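Side-chain contacts in putative uncharacterized protein (Rhodobacter sphaeroides 2.4.1, PDB 3FAC), which is of unknown function but belongs to the Gfa family, whose members are generally assigned zinc binding and carbon-sulfur lyase activity: residues Tyr58-Gly61 against Lys66-Phe69; His79-Arg82 against Glu86-Gly89. One frame throughout, in Å; residues are numbered along the deposited sequence.

Overall arrangement
Both contacts belong to one five-stranded antiparallel sheet and show how successive strands along a chain become neighbours in a fold. Contact 1 comes first, joining the end of strand 55-58 and the loop after it to strand 66-70; contact 2 follows, pairing strand 76-80 with strand 87-91. Their centres lie about 11 Å apart, and strands 66-70 and 76-80, adjacent in the sheet, bridge them: Lys-66 O and Gln-80 N are 2.6 Å apart, probably hydrogen-bonded, and the rings of His-67 and His-79 meet. From one outer strand, 55-58, inward, the contacts are thus the first and third hairpins of a four-stranded meander in this Gfa-family protein.

Contact 1: Tyr58-Gly61 against Lys66-Phe69; sequences YQFG and KHWF
Tyr-58 and His-67 form an antiparallel hydrogen-bonded pair in the beta hairpin at the sheet edge: Tyr-58 N donates to His-67 O (2.8 Å), and His-67 N returns the bond to Tyr-58 O (3.1 Å). The tight side of this pairing is aromatic. His-67 CG lies anti to the carbonyl carbon (chi1 -47°), which brings the buried imidazole up to Phe-60, its CD2 3.3 Å from Tyr-58 O. The Tyr-58 side chain crosses it obliquely, CD2 4.1 Å from His-67 CD2. Phe-60 brings CE2 to 3.4 Å from His-67 NE2; these two rings meet rim to rim, with planes 26° apart. Phe-30 meets the rings of Tyr-58, Phe-60 and His-67.

The other side is looser and polar, Gln-59 and Lys-66 being partly exposed to solvent. They run side by side, the lysine bent so that CE comes 3.6 Å from Gln-59 NE2. Lys-66 NZ and that amide nitrogen are both donors, and their very close placement is doubtful. Gln-59 NE2 bonds instead to Arg-63 O. Were an alanine here, Arg-63 O would probably lose this donor and Lys-66 a neighbour limiting its turning. With no ion pair or side-chain hydrogen bond joining Gln-59 to Lys-66, the contact probably rests mainly on backbone and rings.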
loop_
_atom_site.group_PDB
_atom_site.type_symbol
_atom_site.label_atom_id
_atom_site.label_comp_id
_atom_site.label_asym_id
_atom_site.label_seq_id
_atom_site.Cartn_x
_atom_site.Cartn_y
_atom_site.Cartn_z
ATOM N N TYR A 58 -0.620 0.299 12.234
ATOM C CA TYR A 58 0.051 -0.835 12.841
ATOM C C TYR A 58 1.560 -0.676 12.754
ATOM O O TYR A 58 2.109 -0.445 11.677
ATOM C CB TYR A 58 -0.353 -2.134 12.155
ATOM C CG TYR A 58 0.322 -3.343 12.758
ATOM C CD1 TYR A 58 0.129 -3.675 14.100
ATOM C CD2 TYR A 58 1.147 -4.161 11.989
ATOM C CE1 TYR A 58 0.739 -4.797 14.659
ATOM C CE2 TYR A 58 1.761 -5.284 12.539
ATOM C CZ TYR A 58 1.552 -5.594 13.874
ATOM O OH TYR A 58 2.150 -6.707 14.419
ATOM N N GLN A 59 2.217 -0.802 13.903
ATOM C CA GLN A 59 3.667 -0.690 13.997
ATOM C C GLN A 59 4.217 -1.883 14.767
ATOM O O GLN A 59 3.526 -2.450 15.613
ATOM C CB GLN A 59 4.052 0.593 14.732
ATOM C CG GLN A 59 3.916 1.868 13.924
ATOM C CD GLN A 59 4.163 3.102 14.772
ATOM O OE1 GLN A 59 3.276 3.565 15.488
ATOM N NE2 GLN A 59 5.381 3.628 14.711
ATOM N N PHE A 60 5.458 -2.258 14.478
ATOM C CA PHE A 60 6.086 -3.376 15.170
ATOM C C PHE A 60 7.602 -3.373 14.990
ATOM O O PHE A 60 8.140 -2.590 14.207
ATOM C CB PHE A 60 5.487 -4.700 14.680
ATOM C CG PHE A 60 5.877 -5.073 13.274
ATOM C CD1 PHE A 60 7.052 -5.773 13.026
ATOM C CD2 PHE A 60 5.061 -4.738 12.203
ATOM C CE1 PHE A 60 7.406 -6.136 11.730
ATOM C CE2 PHE A 60 5.405 -5.097 10.904
ATOM C CZ PHE A 60 6.579 -5.797 10.667
ATOM N N GLY A 61 8.282 -4.247 15.727
ATOM C CA GLY A 61 9.730 -4.332 15.635
ATOM C C GLY A 61 10.390 -3.002 15.938
ATOM O O GLY A 61 10.377 -2.538 17.080
ATOM N N LYS A 66 5.324 2.231 8.936
ATOM C CA LYS A 66 3.958 2.541 9.331
ATOM C C LYS A 66 3.018 1.836 8.362
ATOM O O LYS A 66 3.051 2.091 7.159
ATOM C CB LYS A 66 3.712 4.050 9.287
ATOM C CG LYS A 66 4.907 4.886 9.712
ATOM C CD LYS A 66 4.479 6.098 10.520
ATOM C CE LYS A 66 4.202 5.711 11.962
ATOM N NZ LYS A 66 5.441 5.204 12.615
ATOM N N HIS A 67 2.183 0.949 8.890
ATOM C CA HIS A 67 1.252 0.197 8.066
ATOM C C HIS A 67 -0.185 0.627 8.354
ATOM O O HIS A 67 -0.595 0.682 9.507
ATOM C CB HIS A 67 1.420 -1.297 8.353
ATOM C CG HIS A 67 2.846 -1.754 8.356
ATOM N ND1 HIS A 67 3.660 -1.661 7.249
ATOM C CD2 HIS A 67 3.603 -2.310 9.332
ATOM C CE1 HIS A 67 4.857 -2.141 7.541
ATOM N NE2 HIS A 67 4.848 -2.542 8.800
ATOM N N TRP A 68 -0.947 0.939 7.310
ATOM C CA TRP A 68 -2.336 1.345 7.498
ATOM C C TRP A 68 -3.277 0.375 6.801
ATOM O O TRP A 68 -2.938 -0.192 5.762
ATOM C CB TRP A 68 -2.588 2.744 6.937
ATOM C CG TRP A 68 -1.551 3.748 7.296
ATOM C CD1 TRP A 68 -0.362 3.958 6.661
ATOM C CD2 TRP A 68 -1.592 4.671 8.388
ATOM N NE1 TRP A 68 0.341 4.955 7.288
ATOM C CE2 TRP A 68 -0.391 5.409 8.354
ATOM C CE3 TRP A 68 -2.527 4.944 9.394
ATOM C CZ2 TRP A 68 -0.096 6.409 9.291
ATOM C CZ3 TRP A 68 -2.235 5.943 10.330
ATOM C CH2 TRP A 68 -1.029 6.660 10.270
ATOM N N PHE A 69 -4.456 0.182 7.383
ATOM C CA PHE A 69 -5.461 -0.697 6.801
ATOM C C PHE A 69 -6.844 -0.242 7.243
ATOM O O PHE A 69 -7.019 0.258 8.355
ATOM C CB PHE A 69 -5.201 -2.159 7.197
ATOM C CG PHE A 69 -5.515 -2.479 8.633
ATOM C CD1 PHE A 69 -6.827 -2.704 9.044
ATOM C CD2 PHE A 69 -4.494 -2.585 9.572
ATOM C CE1 PHE A 69 -7.119 -3.031 10.364
ATOM C CE2 PHE A 69 -4.776 -2.911 10.898
ATOM C CZ PHE A 69 -6.092 -3.135 11.294
#

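Contact 2: His79-Arg82 against Glu86-Gly89; sequences HQRR and EEYG
His-79 and Gly-89 face each other as an antiparallel hydrogen-bonded pair, where two backbone bonds start the hairpin's ladder. Gly-89 N gives a short bond to His-79 O (2.6 Å), and His-79 N gives a more bent one to Gly-89 O (N-H...O 134°). Two CA-H...O contacts supplement them: Tyr-88 CA approaches His-79 O at 3.1 Å, and Gln-80 CA points to Glu-87 O. Beyond Gln-80 the first segment leaves the strand for the turn.

The glycine leaves room for a side chain that would otherwise collide. His-79 sets its CG between the backbone N and the carbonyl carbon (chi1 70°), which turns the imidazole back across its partner: CE1 sits 3.2 Å from Gly-89 CA, and Gly-89 N lies over one ring face, toward the rim. A CB at Gly-89 would run into that CE1. His-79 ND1 is bonded to Tyr-76 OH, which helps fix the ring's rotation. Arg-81 also covers the glycine, with Gly-89 CA over one face of its guanidinium, 4.2 Å above the plane and displaced toward the rim. Its chain, extended from CG to NE, passes Glu-87, whose OE1 is 3.4 Å from Arg-81 CD and lies near the guanidinium plane at its edge. The salt bridge from Arg-81 NE to Glu-87 OE1 is long at 3.9 Å, with the two flat groups turned 57° from each other. Tyr-88 offers its ring edge to the His-79 carbonyl, CD1 standing 3.5 Å from His-79 O.

Strand 87-91 is flanked by strand 76-80 on one side and strand 38-42 on the other, where Tyr-88 pairs by backbone bonds with Ala-41 and both Arg-81 and Glu-87 touch Thr-40. Strand 66-70 lies on the far side of strand 76-80, and the Tyr-88 ring meets His-78 of strand 76-80 edge-to-face.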
loop_
_atom_site.group_PDB
_atom_site.type_symbol
_atom_site.label_atom_id
_atom_site.label_comp_id
_atom_site.label_asym_id
_atom_site.label_seq_id
_atom_site.Cartn_x
_atom_site.Cartn_y
_atom_site.Cartn_z
ATOM N N HIS A 79 1.592 1.975 3.202
ATOM C CA HIS A 79 2.453 1.980 4.379
ATOM C C HIS A 79 3.727 2.773 4.127
ATOM O O HIS A 79 4.152 2.938 2.986
ATOM C CB HIS A 79 2.833 0.553 4.785
ATOM C CG HIS A 79 3.768 -0.119 3.829
ATOM N ND1 HIS A 79 3.354 -0.641 2.624
ATOM C CD2 HIS A 79 5.102 -0.347 3.902
ATOM C CE1 HIS A 79 4.392 -1.167 1.996
ATOM N NE2 HIS A 79 5.464 -1.000 2.750
ATOM N N GLN A 80 4.330 3.266 5.202
ATOM C CA GLN A 80 5.565 4.026 5.096
ATOM C C GLN A 80 6.729 3.070 5.317
ATOM O O GLN A 80 7.047 2.721 6.454
ATOM C CB GLN A 80 5.599 5.142 6.142
ATOM C CG GLN A 80 6.865 5.984 6.103
ATOM C CD GLN A 80 6.874 7.073 7.160
ATOM O OE1 GLN A 80 6.012 7.954 7.167
ATOM N NE2 GLN A 80 7.850 7.015 8.062
ATOM N N ARG A 81 7.349 2.645 4.218
ATOM C CA ARG A 81 8.477 1.723 4.257
ATOM C C ARG A 81 9.421 1.971 5.427
ATOM O O ARG A 81 9.546 3.096 5.925
ATOM C CB ARG A 81 9.276 1.807 2.956
ATOM C CG ARG A 81 8.525 1.354 1.721
ATOM C CD ARG A 81 9.457 1.292 0.518
ATOM N NE ARG A 81 8.779 0.817 -0.684
ATOM C CZ ARG A 81 8.199 -0.376 -0.798
ATOM N NH1 ARG A 81 8.209 -1.227 0.221
ATOM N NH2 ARG A 81 7.610 -0.720 -1.938
ATOM N N ARG A 82 10.090 0.910 5.867
ATOM C CA ARG A 82 11.025 1.003 6.982
ATOM C C ARG A 82 12.458 1.161 6.487
ATOM O O ARG A 82 13.351 1.534 7.249
ATOM C CB ARG A 82 10.912 -0.231 7.880
ATOM C CG ARG A 82 12.095 -0.430 8.814
ATOM C CD ARG A 82 11.917 -1.567 9.807
ATOM N NE ARG A 82 13.177 -1.938 10.446
ATOM C CZ ARG A 82 14.082 -2.738 9.899
ATOM N NH1 ARG A 82 13.871 -3.257 8.697
ATOM N NH2 ARG A 82 15.200 -3.020 10.552
ATOM N N GLU A 86 10.959 8.125 3.313
ATOM C CA GLU A 86 10.469 9.102 2.345
ATOM C C GLU A 86 9.650 8.423 1.254
ATOM O O GLU A 86 9.353 9.024 0.223
ATOM C CB GLU A 86 11.639 9.855 1.708
ATOM C CG GLU A 86 12.334 10.836 2.632
ATOM C CD GLU A 86 11.418 11.961 3.076
ATOM O OE1 GLU A 86 10.848 12.650 2.202
ATOM O OE2 GLU A 86 11.273 12.159 4.301
ATOM N N GLU A 87 9.291 7.166 1.483
ATOM C CA GLU A 87 8.503 6.421 0.511
ATOM C C GLU A 87 7.280 5.773 1.142
ATOM O O GLU A 87 7.175 5.644 2.361
ATOM C CB GLU A 87 9.339 5.317 -0.148
ATOM C CG GLU A 87 10.516 5.790 -0.968
ATOM C CD GLU A 87 11.188 4.650 -1.710
ATOM O OE1 GLU A 87 11.442 3.599 -1.085
ATOM O OE2 GLU A 87 11.467 4.806 -2.917
ATOM N N TYR A 88 6.361 5.361 0.281
ATOM C CA TYR A 88 5.143 4.696 0.696
ATOM C C TYR A 88 5.045 3.422 -0.126
ATOM O O TYR A 88 5.511 3.376 -1.262
ATOM C CB TYR A 88 3.914 5.556 0.391
ATOM C CG TYR A 88 3.580 6.637 1.391
ATOM C CD1 TYR A 88 3.291 6.327 2.719
ATOM C CD2 TYR A 88 3.476 7.966 0.990
ATOM C CE1 TYR A 88 2.896 7.320 3.622
ATOM C CE2 TYR A 88 3.083 8.962 1.880
ATOM C CZ TYR A 88 2.793 8.634 3.191
ATOM O OH TYR A 88 2.384 9.620 4.060
ATOM N N GLY A 89 4.451 2.391 0.456
ATOM C CA GLY A 89 4.257 1.146 -0.255
ATOM C C GLY A 89 2.761 1.094 -0.465
ATOM O O GLY A 89 2.006 1.093 0.505
#